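Long-range contact in amino acid amide racemase (Ochrobactrum anthropi, PDB 6GIO), which is a pyridoxal-5'-phosphate-binding protein of the class-III aminotransferase family, built as a dimer of two like subunits: residues C[110-122]-C[139-151]. Residues are numbered along the deposited sequence; the frame is centred on the assembly and turned at random.
Sequences HSGSDANDCAVRV and YHGNLTGSMGISG. With PLP (pyridoxal-5'-phosphate), chain G.
The phosphate-binding N-terminus of helix 112-127 meets the loop H140-L143 in the pyridoxal-5'-phosphate (PLP) pocket of this class-III aminotransferase family member. Across the contact, N142 N donates to S113 OG at 3.0 Å, with an N-H...O angle of 161°. That hydroxyl sits beside its own backbone N (chi1 -57°), where it also faces PLP O3P, modelled so close that the exact length of the bond is doubtful; G112 N and S113 N donate to the phosphate as well, and the positive end of the helix dipole probably favours its charge. S111 and D114 close this end as a capping box. G141 packs against the first turn, its CA 4.0 Å from S113 CA; a side chain there would run into S113 CA, and the backbone angles also call for glycine. Beside it, L143 CG lies 3.7 Å from S113 CB. From helix 144-147, S146 OG lies 3.0 Å from S113 O, with L143 O a competing acceptor for its one proton. G145 CA lies 3.1 Å from D117 OD1, which is hydrogen-bonded to T144 OG1 of the second subunit. Farther along, V120 and I149 make an apolar contact through their CG2 methyls, 4.2 Å apart. H140 ND1 is hydrogen-bonded to D238 OD2. Helix 112-127 is thus held between short helix 144-147 and strands 104-109, 199-204 and 262-265, close to the dimer interface.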
loop_
_atom_site.group_PDB
_atom_site.type_symbol
_atom_site.label_atom_id
_atom_site.label_comp_id
_atom_site.label_asym_id
_atom_site.label_seq_id
_atom_site.Cartn_x
_atom_site.Cartn_y
_atom_site.Cartn_z
ATOM N N HIS C 110 0.312 2.652 -3.527
ATOM C CA HIS C 110 1.600 2.503 -2.832
ATOM C C HIS C 110 2.454 1.386 -3.293
ATOM O O HIS C 110 3.634 1.349 -2.941
ATOM C CB HIS C 110 1.351 2.222 -1.374
ATOM C CG HIS C 110 0.475 3.216 -0.738
ATOM N ND1 HIS C 110 0.818 4.553 -0.662
ATOM C CD2 HIS C 110 -0.728 3.090 -0.136
ATOM C CE1 HIS C 110 -0.128 5.196 -0.003
ATOM N NE2 HIS C 110 -1.090 4.341 0.295
ATOM N N SER C 111 1.874 0.433 -4.024
ATOM C CA SER C 111 2.578 -0.819 -4.331
ATOM C C SER C 111 2.120 -1.445 -5.645
ATOM O O SER C 111 1.063 -1.124 -6.150
ATOM C CB SER C 111 2.435 -1.867 -3.192
ATOM O OG SER C 111 1.093 -2.410 -3.026
ATOM N N GLY C 112 2.935 -2.336 -6.192
ATOM C CA GLY C 112 2.503 -3.147 -7.355
ATOM C C GLY C 112 1.242 -3.947 -7.039
ATOM O O GLY C 112 0.313 -4.027 -7.853
ATOM N N SER C 113 1.189 -4.494 -5.828
ATOM C CA SER C 113 0.056 -5.297 -5.366
ATOM C C SER C 113 -1.227 -4.544 -5.299
ATOM O O SER C 113 -2.258 -5.093 -5.672
ATOM C CB SER C 113 0.318 -5.864 -3.951
ATOM O OG SER C 113 1.530 -6.629 -3.960
ATOM N N ASP C 114 -1.211 -3.324 -4.778
ATOM C CA ASP C 114 -2.454 -2.537 -4.680
ATOM C C ASP C 114 -2.895 -1.985 -6.080
ATOM O O ASP C 114 -4.103 -1.868 -6.367
ATOM C CB ASP C 114 -2.443 -1.493 -3.517
ATOM C CG ASP C 114 -1.572 -0.202 -3.752
ATOM O OD1 ASP C 114 -1.245 0.171 -4.877
ATOM O OD2 ASP C 114 -1.290 0.510 -2.736
ATOM N N ALA C 115 -1.909 -1.767 -6.951
ATOM C CA ALA C 115 -2.160 -1.282 -8.323
ATOM C C ALA C 115 -2.806 -2.354 -9.160
ATOM O O ALA C 115 -3.769 -2.075 -9.925
ATOM C CB ALA C 115 -0.874 -0.777 -8.957
ATOM N N ASN C 116 -2.325 -3.583 -9.034
ATOM C CA ASN C 116 -2.975 -4.678 -9.747
ATOM C C ASN C 116 -4.335 -5.066 -9.121
ATOM O O ASN C 116 -5.250 -5.530 -9.827
ATOM C CB ASN C 116 -2.066 -5.924 -9.865
ATOM C CG ASN C 116 -0.961 -5.759 -10.886
ATOM O OD1 ASN C 116 0.222 -5.981 -10.578
ATOM N ND2 ASN C 116 -1.323 -5.348 -12.097
ATOM N N ASP C 117 -4.477 -4.880 -7.818
ATOM C CA ASP C 117 -5.771 -5.099 -7.184
ATOM C C ASP C 117 -6.791 -4.087 -7.743
ATOM O O ASP C 117 -7.912 -4.440 -8.112
ATOM C CB ASP C 117 -5.644 -4.982 -5.679
ATOM C CG ASP C 117 -6.886 -5.463 -4.963
ATOM O OD1 ASP C 117 -7.678 -6.235 -5.540
ATOM O OD2 ASP C 117 -7.085 -5.077 -3.816
ATOM N N CYS C 118 -6.362 -2.835 -7.806
ATOM C CA CYS C 118 -7.110 -1.781 -8.441
ATOM C C CYS C 118 -7.491 -2.188 -9.843
ATOM O O CYS C 118 -8.673 -2.158 -10.211
ATOM C CB CYS C 118 -6.298 -0.466 -8.471
ATOM S SG CYS C 118 -7.203 0.850 -9.357
ATOM N N ALA C 119 -6.486 -2.586 -10.631
ATOM C CA ALA C 119 -6.714 -2.916 -12.029
ATOM C C ALA C 119 -7.784 -3.977 -12.115
ATOM O O ALA C 119 -8.750 -3.780 -12.836
ATOM C CB ALA C 119 -5.423 -3.384 -12.726
ATOM N N VAL C 120 -7.644 -5.084 -11.377
ATOM C CA VAL C 120 -8.651 -6.149 -11.496
ATOM C C VAL C 120 -10.054 -5.713 -11.060
ATOM O O VAL C 120 -11.059 -6.022 -11.750
ATOM C CB VAL C 120 -8.266 -7.501 -10.805
ATOM C CG1 VAL C 120 -8.105 -7.377 -9.298
ATOM C CG2 VAL C 120 -9.331 -8.538 -11.113
ATOM N N ARG C 121 -10.126 -4.965 -9.964
ATOM C CA ARG C 121 -11.435 -4.489 -9.460
ATOM C C ARG C 121 -12.117 -3.581 -10.496
ATOM O O ARG C 121 -13.266 -3.789 -10.784
ATOM C CB ARG C 121 -11.236 -3.703 -8.165
ATOM C CG ARG C 121 -10.777 -4.535 -6.979
ATOM C CD ARG C 121 -11.020 -3.822 -5.668
ATOM N NE ARG C 121 -12.364 -3.323 -5.528
ATOM C CZ ARG C 121 -12.692 -2.141 -5.052
ATOM N NH1 ARG C 121 -11.866 -1.482 -4.259
ATOM N NH2 ARG C 121 -13.843 -1.610 -5.399
ATOM N N VAL C 122 -11.379 -2.666 -11.103
ATOM C CA VAL C 122 -12.015 -1.665 -11.961
ATOM C C VAL C 122 -12.227 -2.189 -13.364
ATOM O O VAL C 122 -13.173 -1.788 -14.068
ATOM C CB VAL C 122 -11.220 -0.329 -11.955
ATOM C CG1 VAL C 122 -9.910 -0.449 -12.704
ATOM C CG2 VAL C 122 -12.076 0.812 -12.496
ATOM N N TYR C 139 3.500 -12.903 -11.399
ATOM C CA TYR C 139 3.481 -12.392 -10.057
ATOM C C TYR C 139 2.974 -10.985 -10.211
ATOM O O TYR C 139 3.705 -10.129 -10.677
ATOM C CB TYR C 139 4.885 -12.441 -9.452
ATOM C CG TYR C 139 4.912 -12.061 -8.005
ATOM C CD1 TYR C 139 4.809 -10.718 -7.620
ATOM C CD2 TYR C 139 5.078 -13.018 -7.014
ATOM C CE1 TYR C 139 4.841 -10.347 -6.291
ATOM C CE2 TYR C 139 5.118 -12.651 -5.667
ATOM C CZ TYR C 139 4.987 -11.301 -5.318
ATOM O OH TYR C 139 4.997 -10.887 -3.990
ATOM N N HIS C 140 1.699 -10.779 -9.884
ATOM C CA HIS C 140 1.073 -9.452 -9.937
ATOM C C HIS C 140 0.861 -8.814 -8.540
ATOM O O HIS C 140 0.376 -7.685 -8.439
ATOM C CB HIS C 140 -0.229 -9.534 -10.715
ATOM C CG HIS C 140 -0.033 -9.919 -12.147
ATOM N ND1 HIS C 140 0.713 -9.156 -13.020
ATOM C CD2 HIS C 140 -0.461 -10.992 -12.853
ATOM C CE1 HIS C 140 0.751 -9.760 -14.200
ATOM N NE2 HIS C 140 0.028 -10.862 -14.133
ATOM N N GLY C 141 1.202 -9.543 -7.478
ATOM C CA GLY C 141 1.188 -9.003 -6.138
ATOM C C GLY C 141 0.900 -10.030 -5.039
ATOM O O GLY C 141 0.671 -11.206 -5.331
ATOM N N ASN C 142 0.911 -9.576 -3.779
ATOM C CA ASN C 142 0.677 -10.437 -2.630
ATOM C C ASN C 142 -0.435 -9.930 -1.696
ATOM O O ASN C 142 -0.472 -10.264 -0.495
ATOM C CB ASN C 142 1.973 -10.678 -1.842
ATOM C CG ASN C 142 2.106 -12.118 -1.375
ATOM O OD1 ASN C 142 1.439 -13.016 -1.898
ATOM N ND2 ASN C 142 2.992 -12.362 -0.437
ATOM N N LEU C 143 -1.349 -9.146 -2.262
ATOM C CA LEU C 143 -2.617 -8.841 -1.598
ATOM C C LEU C 143 -3.694 -9.660 -2.296
ATOM O O LEU C 143 -3.541 -10.123 -3.457
ATOM C CB LEU C 143 -2.962 -7.337 -1.622
ATOM C CG LEU C 143 -1.866 -6.455 -0.993
ATOM C CD1 LEU C 143 -2.204 -4.979 -1.192
ATOM C CD2 LEU C 143 -1.603 -6.761 0.481
ATOM N N THR C 144 -4.781 -9.847 -1.572
ATOM C CA THR C 144 -5.832 -10.743 -1.980
ATOM C C THR C 144 -6.201 -10.599 -3.467
ATOM O O THR C 144 -6.212 -11.595 -4.194
ATOM C CB THR C 144 -7.059 -10.527 -1.066
ATOM O OG1 THR C 144 -6.698 -10.928 0.262
ATOM C CG2 THR C 144 -8.224 -11.334 -1.522
ATOM N N GLY C 145 -6.503 -9.387 -3.936
ATOM C CA GLY C 145 -7.011 -9.253 -5.332
ATOM C C GLY C 145 -5.922 -9.479 -6.404
ATOM O O GLY C 145 -6.159 -10.070 -7.471
ATOM N N SER C 146 -4.707 -9.025 -6.109
ATOM C CA SER C 146 -3.617 -9.119 -7.061
ATOM C C SER C 146 -2.986 -10.540 -7.099
ATOM O O SER C 146 -2.623 -11.069 -8.184
ATOM C CB SER C 146 -2.591 -8.030 -6.735
ATOM O OG SER C 146 -2.171 -8.076 -5.365
ATOM N N MET C 147 -2.870 -11.162 -5.923
ATOM C CA MET C 147 -2.421 -12.551 -5.811
ATOM C C MET C 147 -3.432 -13.488 -6.483
ATOM O O MET C 147 -3.063 -14.494 -7.089
ATOM C CB MET C 147 -2.259 -12.916 -4.346
ATOM C CG MET C 147 -1.807 -14.336 -4.086
ATOM S SD MET C 147 -1.606 -14.624 -2.305
ATOM C CE MET C 147 -3.315 -14.680 -1.783
ATOM N N GLY C 148 -4.707 -13.130 -6.395
ATOM C CA GLY C 148 -5.782 -13.891 -7.033
ATOM C C GLY C 148 -5.668 -14.102 -8.535
ATOM O O GLY C 148 -6.201 -15.078 -9.071
ATOM N N ILE C 149 -5.007 -13.183 -9.219
ATOM C CA ILE C 149 -4.816 -13.306 -10.676
ATOM C C ILE C 149 -3.381 -13.733 -11.007
ATOM O O ILE C 149 -3.000 -13.776 -12.156
ATOM C CB ILE C 149 -5.198 -12.008 -11.410
ATOM C CG1 ILE C 149 -4.370 -10.829 -10.896
ATOM C CG2 ILE C 149 -6.680 -11.730 -11.244
ATOM C CD1 ILE C 149 -4.182 -9.740 -11.921
ATOM N N SER C 150 -2.597 -14.068 -9.986
ATOM C CA SER C 150 -1.222 -14.448 -10.178
ATOM C C SER C 150 -1.074 -15.952 -10.399
ATOM O O SER C 150 -1.881 -16.727 -9.917
ATOM C CB SER C 150 -0.407 -14.014 -8.967
ATOM O OG SER C 150 -0.371 -12.587 -8.900
ATOM N N GLY C 151 -0.044 -16.369 -11.132
ATOM C CA GLY C 151 0.193 -17.795 -11.344
ATOM C C GLY C 151 1.417 -18.390 -10.669
ATOM O O GLY C 151 1.795 -19.517 -10.972
HETATM N N1 PLP G . 3.843 -6.977 -10.495
HETATM C C2 PLP G . 5.112 -7.317 -10.832
HETATM C C2A PLP G . 5.498 -7.708 -12.225
HETATM C C3 PLP G . 6.187 -7.336 -9.807
HETATM O O3 PLP G . 7.433 -7.683 -10.153
HETATM C C4 PLP G . 5.888 -6.939 -8.417
HETATM C C4A PLP G . 6.967 -6.938 -7.384
HETATM C C5 PLP G . 4.452 -6.567 -8.160
HETATM C C6 PLP G . 3.523 -6.616 -9.223
HETATM C C5A PLP G . 4.009 -6.202 -6.753
HETATM O O4P PLP G . 4.751 -5.139 -6.142
HETATM P P PLP G . 4.785 -4.957 -4.556
HETATM O O1P PLP G . 5.190 -3.522 -4.422
HETATM O O2P PLP G . 5.827 -5.923 -4.024
HETATM O O3P PLP G . 3.361 -5.210 -4.084
#